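Local atomic coordinates of agmatinase (PDB entry 4DZ4), a protein that probably hydrolyses agmatine to putrescine and urea, as a manganese-dependent enzyme of the arginase family that holds two metal ions per subunit. Residues V54-F62 and P174-M182; H139-A150 and M182-I192. All blocks are in the same frame, centred on the assembly; numbering follows the deposited sequence.

Contact 1: V54-F62 and P174-M182. With EDO (1,2-ethanediol), chain U; EDO (1,2-ethanediol), chain X.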
loop_
_atom_site.group_PDB
_atom_site.type_symbol
_atom_site.label_atom_id
_atom_site.label_comp_id
_atom_site.label_asym_id
_atom_site.label_seq_id
_atom_site.Cartn_x
_atom_site.Cartn_y
_atom_site.Cartn_z
ATOM N N VAL B 54 -6.677 -1.897 -25.127
ATOM C CA VAL B 54 -5.875 -3.034 -25.612
ATOM C C VAL B 54 -5.036 -3.486 -24.420
ATOM O O VAL B 54 -4.047 -2.837 -24.091
ATOM C CB VAL B 54 -4.948 -2.684 -26.823
ATOM C CG1 VAL B 54 -4.219 -3.940 -27.275
ATOM C CG2 VAL B 54 -5.759 -2.140 -28.006
ATOM N N PRO B 55 -5.453 -4.568 -23.741
ATOM C CA PRO B 55 -4.894 -4.892 -22.404
ATOM C C PRO B 55 -3.660 -5.792 -22.506
ATOM O O PRO B 55 -3.654 -6.934 -22.031
ATOM C CB PRO B 55 -6.047 -5.641 -21.731
ATOM C CG PRO B 55 -6.722 -6.344 -22.877
ATOM C CD PRO B 55 -6.707 -5.315 -24.000
ATOM N N LEU B 56 -2.615 -5.251 -23.112
ATOM C CA LEU B 56 -1.387 -6.018 -23.386
ATOM C C LEU B 56 -0.272 -5.629 -22.430
ATOM O O LEU B 56 -0.021 -4.431 -22.223
ATOM C CB LEU B 56 -0.924 -5.695 -24.797
ATOM C CG LEU B 56 0.352 -6.378 -25.292
ATOM C CD1 LEU B 56 0.169 -7.906 -25.429
ATOM C CD2 LEU B 56 0.825 -5.789 -26.630
ATOM N N ASP B 57 0.449 -6.598 -21.870
ATOM C CA ASP B 57 1.741 -6.244 -21.245
ATOM C C ASP B 57 2.832 -7.275 -21.539
ATOM O O ASP B 57 3.888 -7.288 -20.906
ATOM C CB ASP B 57 1.645 -5.918 -19.729
ATOM C CG ASP B 57 1.150 -7.090 -18.897
ATOM O OD1 ASP B 57 1.087 -8.202 -19.418
ATOM O OD2 ASP B 57 0.810 -6.849 -17.718
ATOM N N LEU B 58 2.591 -8.100 -22.549
ATOM C CA LEU B 58 3.574 -9.131 -22.936
ATOM C C LEU B 58 4.847 -8.566 -23.554
ATOM O O LEU B 58 5.866 -9.244 -23.626
ATOM C CB LEU B 58 2.932 -10.165 -23.897
ATOM C CG LEU B 58 1.661 -10.823 -23.356
ATOM C CD1 LEU B 58 1.051 -11.755 -24.396
ATOM C CD2 LEU B 58 1.954 -11.604 -22.066
ATOM N N ALA B 59 4.801 -7.314 -24.012
ATOM C CA ALA B 59 5.953 -6.725 -24.719
ATOM C C ALA B 59 6.833 -5.901 -23.765
ATOM O O ALA B 59 7.848 -5.333 -24.175
ATOM C CB ALA B 59 5.479 -5.850 -25.878
ATOM N N THR B 60 6.470 -5.896 -22.477
ATOM C CA THR B 60 7.173 -5.071 -21.482
ATOM C C THR B 60 8.567 -5.574 -21.137
ATOM O O THR B 60 8.865 -6.786 -21.190
ATOM C CB THR B 60 6.397 -4.925 -20.148
ATOM O OG1 THR B 60 6.094 -6.235 -19.637
ATOM C CG2 THR B 60 5.106 -4.113 -20.293
ATOM N N THR B 61 9.449 -4.646 -20.786
ATOM C CA THR B 61 10.839 -5.020 -20.504
ATOM C C THR B 61 11.197 -4.983 -19.034
ATOM O O THR B 61 12.222 -5.563 -18.631
ATOM C CB THR B 61 11.841 -4.116 -21.240
ATOM O OG1 THR B 61 11.577 -2.743 -20.909
ATOM C CG2 THR B 61 11.714 -4.302 -22.761
ATOM N N PHE B 62 10.367 -4.329 -18.223
ATOM C CA PHE B 62 10.645 -4.306 -16.783
ATOM C C PHE B 62 9.422 -4.822 -16.045
ATOM O O PHE B 62 9.173 -6.025 -16.096
ATOM C CB PHE B 62 11.185 -2.928 -16.282
ATOM C CG PHE B 62 11.520 -2.903 -14.801
ATOM C CD1 PHE B 62 11.876 -4.082 -14.112
ATOM C CD2 PHE B 62 11.447 -1.699 -14.082
ATOM C CE1 PHE B 62 12.163 -4.060 -12.729
ATOM C CE2 PHE B 62 11.735 -1.667 -12.707
ATOM C CZ PHE B 62 12.080 -2.851 -12.033
ATOM N N PRO B 174 11.782 -8.421 -36.782
ATOM C CA PRO B 174 10.494 -7.747 -36.935
ATOM C C PRO B 174 9.389 -8.370 -36.092
ATOM O O PRO B 174 8.544 -7.642 -35.613
ATOM C CB PRO B 174 10.178 -7.947 -38.433
ATOM C CG PRO B 174 11.520 -7.994 -39.057
ATOM C CD PRO B 174 12.353 -8.804 -38.091
ATOM N N ASP B 175 9.393 -9.696 -35.918
ATOM C CA ASP B 175 8.310 -10.368 -35.179
ATOM C C ASP B 175 8.398 -10.241 -33.649
ATOM O O ASP B 175 7.544 -10.790 -32.936
ATOM C CB ASP B 175 8.244 -11.861 -35.530
ATOM C CG ASP B 175 9.525 -12.645 -35.137
ATOM O OD1 ASP B 175 10.501 -12.053 -34.614
ATOM O OD2 ASP B 175 9.569 -13.882 -35.379
ATOM N N SER B 176 9.424 -9.567 -33.140
ATOM C CA SER B 176 9.532 -9.453 -31.666
ATOM C C SER B 176 8.379 -8.646 -31.064
ATOM O O SER B 176 7.780 -7.779 -31.723
ATOM C CB SER B 176 10.892 -8.885 -31.259
ATOM O OG SER B 176 10.896 -7.504 -31.543
ATOM N N LEU B 177 8.087 -8.908 -29.789
ATOM C CA LEU B 177 6.996 -8.263 -29.100
ATOM C C LEU B 177 7.702 -7.457 -28.037
ATOM O O LEU B 177 8.018 -8.003 -26.985
ATOM C CB LEU B 177 6.132 -9.358 -28.471
ATOM C CG LEU B 177 4.750 -9.117 -27.883
ATOM C CD1 LEU B 177 3.934 -8.178 -28.761
ATOM C CD2 LEU B 177 4.046 -10.476 -27.813
ATOM N N ASN B 178 8.062 -6.221 -28.383
ATOM C CA ASN B 178 8.918 -5.378 -27.524
ATOM C C ASN B 178 8.438 -3.923 -27.571
ATOM O O ASN B 178 8.460 -3.273 -28.636
ATOM C CB ASN B 178 10.379 -5.482 -27.987
ATOM C CG ASN B 178 11.376 -4.891 -26.986
ATOM O OD1 ASN B 178 11.100 -3.875 -26.327
ATOM N ND2 ASN B 178 12.544 -5.508 -26.895
ATOM N N HIS B 179 8.022 -3.409 -26.408
ATOM C CA HIS B 179 7.507 -2.035 -26.308
ATOM C C HIS B 179 8.556 -0.954 -26.480
ATOM O O HIS B 179 8.227 0.227 -26.482
ATOM C CB HIS B 179 6.718 -1.846 -24.988
ATOM C CG HIS B 179 7.578 -1.854 -23.746
ATOM N ND1 HIS B 179 7.136 -1.325 -22.568
ATOM C CD2 HIS B 179 8.874 -2.294 -23.520
ATOM C CE1 HIS B 179 8.114 -1.451 -21.626
ATOM N NE2 HIS B 179 9.179 -2.013 -22.205
ATOM N N GLY B 180 9.816 -1.355 -26.634
ATOM C CA GLY B 180 10.916 -0.417 -26.749
ATOM C C GLY B 180 11.528 -0.364 -28.124
ATOM O O GLY B 180 12.491 0.383 -28.365
ATOM N N THR B 181 11.029 -1.187 -29.043
ATOM C CA THR B 181 11.641 -1.199 -30.389
ATOM C C THR B 181 10.599 -1.059 -31.503
ATOM O O THR B 181 10.958 -1.081 -32.696
ATOM C CB THR B 181 12.479 -2.465 -30.646
ATOM O OG1 THR B 181 11.617 -3.609 -30.651
ATOM C CG2 THR B 181 13.547 -2.673 -29.550
ATOM N N MET B 182 9.331 -0.915 -31.137
ATOM C CA MET B 182 8.274 -0.885 -32.179
ATOM C C MET B 182 8.268 0.390 -33.041
ATOM O O MET B 182 7.773 0.368 -34.184
ATOM C CB MET B 182 6.882 -1.215 -31.618
ATOM C CG MET B 182 6.163 -0.092 -30.859
ATOM S SD MET B 182 6.966 0.105 -29.272
ATOM C CE MET B 182 6.421 1.783 -28.903
HETATM C C1 EDO U . 12.963 -0.300 -23.601
HETATM O O1 EDO U . 13.898 -1.187 -22.975
HETATM C C2 EDO U . 12.622 0.812 -22.635
HETATM O O2 EDO U . 11.826 0.198 -21.623
HETATM C C1 EDO X . 4.223 -9.573 -32.849
HETATM O O1 EDO X . 4.817 -10.716 -33.467
HETATM C C2 EDO X . 3.149 -9.885 -31.794
HETATM O O2 EDO X . 1.987 -10.530 -32.333
#

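Contact 2: H139-A150 and M182-I192. With MN (manganese (II) ion), chain P.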
loop_
_atom_site.group_PDB
_atom_site.type_symbol
_atom_site.label_atom_id
_atom_site.label_comp_id
_atom_site.label_asym_id
_atom_site.label_seq_id
_atom_site.Cartn_x
_atom_site.Cartn_y
_atom_site.Cartn_z
ATOM N N HIS B 139 3.329 -0.055 -24.641
ATOM C CA HIS B 139 3.500 0.790 -25.836
ATOM C C HIS B 139 3.550 0.045 -27.148
ATOM O O HIS B 139 3.360 0.647 -28.218
ATOM C CB HIS B 139 4.730 1.690 -25.683
ATOM C CG HIS B 139 4.509 3.100 -26.214
ATOM N ND1 HIS B 139 5.230 4.156 -25.785
ATOM C CD2 HIS B 139 3.608 3.590 -27.153
ATOM C CE1 HIS B 139 4.804 5.266 -26.404
ATOM N NE2 HIS B 139 3.806 4.926 -27.247
ATOM N N TYR B 140 3.821 -1.263 -27.102
ATOM C CA TYR B 140 3.866 -2.034 -28.346
ATOM C C TYR B 140 2.573 -1.840 -29.150
ATOM O O TYR B 140 2.600 -1.850 -30.394
ATOM C CB TYR B 140 4.085 -3.526 -28.077
ATOM C CG TYR B 140 4.028 -4.317 -29.366
ATOM C CD1 TYR B 140 5.152 -4.436 -30.174
ATOM C CD2 TYR B 140 2.824 -4.903 -29.794
ATOM C CE1 TYR B 140 5.093 -5.134 -31.378
ATOM C CE2 TYR B 140 2.748 -5.592 -30.997
ATOM C CZ TYR B 140 3.899 -5.715 -31.772
ATOM O OH TYR B 140 3.850 -6.402 -32.974
ATOM N N ILE B 141 1.444 -1.664 -28.452
ATOM C CA ILE B 141 0.146 -1.589 -29.175
ATOM C C ILE B 141 0.127 -0.506 -30.254
ATOM O O ILE B 141 -0.601 -0.621 -31.256
ATOM C CB ILE B 141 -1.071 -1.427 -28.221
ATOM C CG1 ILE B 141 -1.138 -0.005 -27.610
ATOM C CG2 ILE B 141 -1.064 -2.553 -27.157
ATOM C CD1 ILE B 141 -2.411 0.284 -26.806
ATOM N N THR B 142 0.919 0.549 -30.066
ATOM C CA THR B 142 0.894 1.662 -31.006
ATOM C C THR B 142 1.393 1.292 -32.420
ATOM O O THR B 142 0.950 1.883 -33.425
ATOM C CB THR B 142 1.666 2.850 -30.441
ATOM O OG1 THR B 142 1.131 3.170 -29.148
ATOM C CG2 THR B 142 1.530 4.088 -31.373
ATOM N N TYR B 143 2.266 0.293 -32.495
ATOM C CA TYR B 143 2.758 -0.160 -33.790
ATOM C C TYR B 143 1.623 -0.751 -34.655
ATOM O O TYR B 143 1.363 -0.247 -35.741
ATOM C CB TYR B 143 3.952 -1.117 -33.586
ATOM C CG TYR B 143 4.494 -1.742 -34.835
ATOM C CD1 TYR B 143 4.784 -0.968 -35.983
ATOM C CD2 TYR B 143 4.774 -3.116 -34.873
ATOM C CE1 TYR B 143 5.288 -1.562 -37.134
ATOM C CE2 TYR B 143 5.258 -3.722 -36.034
ATOM C CZ TYR B 143 5.539 -2.922 -37.149
ATOM O OH TYR B 143 6.046 -3.525 -38.268
ATOM N N PRO B 144 0.902 -1.789 -34.171
ATOM C CA PRO B 144 -0.198 -2.226 -35.043
ATOM C C PRO B 144 -1.293 -1.171 -35.235
ATOM O O PRO B 144 -1.941 -1.127 -36.291
ATOM C CB PRO B 144 -0.776 -3.468 -34.317
ATOM C CG PRO B 144 -0.130 -3.461 -32.942
ATOM C CD PRO B 144 1.204 -2.787 -33.133
ATOM N N LEU B 145 -1.464 -0.278 -34.253
ATOM C CA LEU B 145 -2.429 0.808 -34.422
ATOM C C LEU B 145 -1.990 1.720 -35.560
ATOM O O LEU B 145 -2.824 2.116 -36.385
ATOM C CB LEU B 145 -2.604 1.608 -33.117
ATOM C CG LEU B 145 -3.321 0.866 -31.965
ATOM C CD1 LEU B 145 -3.362 1.751 -30.719
ATOM C CD2 LEU B 145 -4.746 0.422 -32.344
ATOM N N LEU B 146 -0.698 2.028 -35.630
ATOM C CA LEU B 146 -0.171 2.845 -36.720
ATOM C C LEU B 146 -0.317 2.148 -38.082
ATOM O O LEU B 146 -0.589 2.787 -39.088
ATOM C CB LEU B 146 1.293 3.214 -36.473
ATOM C CG LEU B 146 1.526 4.273 -35.395
ATOM C CD1 LEU B 146 3.014 4.308 -35.084
ATOM C CD2 LEU B 146 1.000 5.665 -35.809
ATOM N N ILE B 147 -0.107 0.838 -38.114
ATOM C CA ILE B 147 -0.296 0.076 -39.362
ATOM C C ILE B 147 -1.703 0.319 -39.899
ATOM O O ILE B 147 -1.879 0.663 -41.074
ATOM C CB ILE B 147 -0.034 -1.440 -39.158
ATOM C CG1 ILE B 147 1.467 -1.665 -38.917
ATOM C CG2 ILE B 147 -0.540 -2.270 -40.345
ATOM C CD1 ILE B 147 1.810 -3.052 -38.418
ATOM N N ALA B 148 -2.702 0.161 -39.028
ATOM C CA ALA B 148 -4.092 0.278 -39.440
ATOM C C ALA B 148 -4.408 1.733 -39.811
ATOM O O ALA B 148 -5.118 1.994 -40.791
ATOM C CB ALA B 148 -4.998 -0.207 -38.312
ATOM N N HIS B 149 -3.849 2.679 -39.055
ATOM C CA HIS B 149 -4.035 4.108 -39.377
ATOM C C HIS B 149 -3.436 4.532 -40.701
ATOM O O HIS B 149 -4.043 5.304 -41.432
ATOM C CB HIS B 149 -3.559 4.997 -38.232
ATOM C CG HIS B 149 -4.574 5.122 -37.113
ATOM N ND1 HIS B 149 -4.766 4.149 -36.199
ATOM C CD2 HIS B 149 -5.483 6.139 -36.806
ATOM C CE1 HIS B 149 -5.744 4.530 -35.340
ATOM N NE2 HIS B 149 -6.186 5.744 -35.721
ATOM N N ALA B 150 -2.252 4.029 -41.029
ATOM C CA ALA B 150 -1.641 4.304 -42.332
ATOM C C ALA B 150 -2.470 3.741 -43.482
ATOM O O ALA B 150 -2.463 4.323 -44.565
ATOM C CB ALA B 150 -0.213 3.769 -42.388
ATOM N N MET B 182 9.331 -0.915 -31.137
ATOM C CA MET B 182 8.274 -0.885 -32.179
ATOM C C MET B 182 8.268 0.390 -33.041
ATOM O O MET B 182 7.773 0.368 -34.184
ATOM C CB MET B 182 6.882 -1.215 -31.618
ATOM C CG MET B 182 6.163 -0.092 -30.859
ATOM S SD MET B 182 6.966 0.105 -29.272
ATOM C CE MET B 182 6.421 1.783 -28.903
ATOM N N PHE B 183 8.844 1.482 -32.538
ATOM C CA PHE B 183 8.960 2.676 -33.408
ATOM C C PHE B 183 10.180 2.661 -34.314
ATOM O O PHE B 183 10.200 3.384 -35.315
ATOM C CB PHE B 183 8.832 4.025 -32.653
ATOM C CG PHE B 183 7.488 4.220 -31.955
ATOM C CD1 PHE B 183 6.327 3.606 -32.432
ATOM C CD2 PHE B 183 7.382 5.041 -30.846
ATOM C CE1 PHE B 183 5.097 3.776 -31.803
ATOM C CE2 PHE B 183 6.155 5.213 -30.205
ATOM C CZ PHE B 183 5.007 4.582 -30.672
ATOM N N TYR B 184 11.196 1.872 -33.962
ATOM C CA TYR B 184 12.222 1.525 -34.937
ATOM C C TYR B 184 11.544 0.828 -36.121
ATOM O O TYR B 184 11.797 1.173 -37.276
ATOM C CB TYR B 184 13.282 0.619 -34.303
ATOM C CG TYR B 184 14.361 0.102 -35.240
ATOM C CD1 TYR B 184 15.500 0.876 -35.545
ATOM C CD2 TYR B 184 14.262 -1.184 -35.807
ATOM C CE1 TYR B 184 16.492 0.366 -36.381
ATOM C CE2 TYR B 184 15.234 -1.676 -36.660
ATOM C CZ TYR B 184 16.343 -0.900 -36.945
ATOM O OH TYR B 184 17.315 -1.419 -37.758
ATOM N N LYS B 185 10.689 -0.158 -35.823
ATOM C CA LYS B 185 10.007 -0.883 -36.905
ATOM C C LYS B 185 9.094 0.055 -37.691
ATOM O O LYS B 185 9.065 -0.006 -38.916
ATOM C CB LYS B 185 9.232 -2.079 -36.328
ATOM C CG LYS B 185 10.166 -3.041 -35.578
ATOM C CD LYS B 185 9.370 -4.169 -34.925
ATOM C CE LYS B 185 10.277 -5.025 -34.041
ATOM N NZ LYS B 185 9.422 -6.076 -33.388
ATOM N N ALA B 186 8.369 0.930 -36.995
ATOM C CA ALA B 186 7.468 1.902 -37.638
ATOM C C ALA B 186 8.247 2.821 -38.604
ATOM O O ALA B 186 7.789 3.086 -39.704
ATOM C CB ALA B 186 6.721 2.732 -36.600
ATOM N N VAL B 187 9.438 3.271 -38.203
ATOM C CA VAL B 187 10.274 4.073 -39.107
ATOM C C VAL B 187 10.782 3.261 -40.302
ATOM O O VAL B 187 10.702 3.702 -41.456
ATOM C CB VAL B 187 11.465 4.752 -38.393
ATOM C CG1 VAL B 187 12.438 5.336 -39.431
ATOM C CG2 VAL B 187 10.946 5.830 -37.456
ATOM N N LYS B 188 11.278 2.057 -40.032
ATOM C CA LYS B 188 11.743 1.198 -41.118
ATOM C C LYS B 188 10.601 0.821 -42.102
ATOM O O LYS B 188 10.842 0.682 -43.304
ATOM C CB LYS B 188 12.441 -0.042 -40.551
ATOM C CG LYS B 188 13.701 0.294 -39.736
ATOM C CD LYS B 188 14.806 0.973 -40.546
ATOM C CE LYS B 188 15.559 1.950 -39.651
ATOM N NZ LYS B 188 16.614 2.735 -40.358
ATOM N N ASP B 189 9.378 0.673 -41.605
ATOM C CA ASP B 189 8.219 0.377 -42.470
ATOM C C ASP B 189 7.739 1.613 -43.241
ATOM O O ASP B 189 6.872 1.482 -44.103
ATOM C CB ASP B 189 7.018 -0.172 -41.679
ATOM C CG ASP B 189 7.270 -1.539 -41.051
ATOM O OD1 ASP B 189 8.317 -2.186 -41.322
ATOM O OD2 ASP B 189 6.371 -1.964 -40.292
ATOM N N GLY B 190 8.292 2.788 -42.941
ATOM C CA GLY B 190 7.812 4.048 -43.538
ATOM C C GLY B 190 6.436 4.498 -43.044
ATOM O O GLY B 190 5.767 5.297 -43.724
ATOM N N LEU B 191 6.033 4.033 -41.851
ATOM C CA LEU B 191 4.743 4.414 -41.266
ATOM C C LEU B 191 4.756 5.833 -40.766
ATOM O O LEU B 191 3.717 6.498 -40.766
ATOM C CB LEU B 191 4.337 3.486 -40.105
ATOM C CG LEU B 191 4.074 2.031 -40.494
ATOM C CD1 LEU B 191 3.703 1.232 -39.260
ATOM C CD2 LEU B 191 2.969 1.942 -41.544
ATOM N N ILE B 192 5.909 6.273 -40.282
ATOM C CA ILE B 192 6.039 7.619 -39.733
ATOM C C ILE B 192 7.218 8.354 -40.341
ATOM O O ILE B 192 8.205 7.737 -40.714
ATOM C CB ILE B 192 6.136 7.630 -38.196
ATOM C CG1 ILE B 192 7.396 6.906 -37.719
ATOM C CG2 ILE B 192 4.857 7.067 -37.565
ATOM C CD1 ILE B 192 7.452 6.702 -36.211
HETATM MN MN MN P . 7.115 3.970 -24.690
HETATM O O HOH W 1 8.512 3.585 -23.390
#

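Contact 1: V54-F62 and P174-M182
His-179 reaches across to the turn Asp-57 to Thr-60 and lays its ring on the backbone there. His-179 CB faces Ala-59 O at 3.8 Å. CG sits between the backbone N and the carbonyl carbon (chi1 70°), which puts the ring against the backbone of Thr-60. Thr-60 CA lies over the centre of one ring face, 3.6 Å from the His-179 centroid, as a CH-pi contact. On the CD2 side, Ala-59 O approaches obliquely. At the edge, His-179 NE2 meets Thr-61 OG1 at 2.8 Å in the ring plane; either partner could donate. ND1 is hydrogen-bonded to Glu-290 OE2; with both nitrogens engaged the ring should have little freedom to rotate.

The backbone adds a second grip. His-179 N gives a nearly straight bond (167°) to Ala-59 O at 3.0 Å, coming from above the carbonyl plane. Thr-61 OG1 also bonds O2 of an ethanediol at 3.0 Å. Asn-178 OD1 takes Gly-180 N in an Asx turn, and Thr-61 CG2 rests near that same oxygen.

Leu-177 supplies the apolar end. Leu-177 CG packs on Ala-59 CB at 3.9 Å, and its CD2 touches Leu-58 CB. His-109 of a second subunit bonds Leu-177 O, so the contact borders a subunit interface. The arrangement joins two loops that follow parallel strands 49-54 and 158-162, at the C-terminal ends of the strands of the parallel sheet, where the arginase fold carries its manganese site.

Contact 2: H139-A150 and M182-I192
This contact belongs to the manganese site of the arginase fold, where Met-182 and Phe-183 pack on the ring of His-139, a metal ligand. His-139 ND1 binds one manganese ion at 2.2 Å. Asp-163, Asp-167 and Asp-246 bind the same ion, with a water. Met-182 CE lies over a face of the His-139 ring, 3.9 Å from its centroid. Met-182 CG stands between the backbone N and the carbonyl carbon (chi1 78°), and a bend at chi2 helps bring the methyl in. Phe-183 turns its edge to the face of His-139, with the planes at 80°. Phe-183 CZ, at the ring edge, also meets Thr-142 CG2 at 3.6 Å.

Further along, helices 142-150 and 182-188 run nearly parallel, their axes 9.6 Å apart and 23° askew. Tyr-143 lies between them. Tyr-143 CB abuts Met-182 CB at 3.5 Å. Lys-185 CB covers one face of its ring, toward the rim, and Ile-147 CD1 of its own helix covers the opposite face. Tyr-143 OH donates to the syn side of Asp-189 OD2 at 2.6 Å. Beyond the ring, Leu-191 CD1 meets Ile-147 CG1 at 3.7 Å and Leu-191 CD2 meets Ala-150 CB. Gly-190, with positive phi, follows helix 182-188 in a Schellman motif, and Leu-191 comes next, pointing toward helix 142-150.

With ND1 on the metal and NE2 bonded to Thr-244 OG1, both nitrogens of His-139 are used. The Met-182 methyl and the Phe-183 edge lie over one face and probably limit tilting of the ring.

How the contacts relate
Contacts 1 and 2 adjoin, with centres about 12 Å apart, and share Met-182, where the loop 174-182 runs into helix 182-188. Their segments alternate along the chain. Lys-185 of contact 2 ties the loop of contact 1 to its helix: Lys-185 NZ lies 2.8 Å from Ser-176 OG and 2.9 Å from Pro-174 O, both probable hydrogen bonds. Packing joins the other segments, with Ala-59 CB 3.5 Å from Tyr-140 CB. Both contacts border the manganese site. The nearest atom of the His-179 side chain is about 6 Å from a manganese ion. Glu-290 OE2 bonds both His-179 ND1 and the backbone N of the metal ligand His-139.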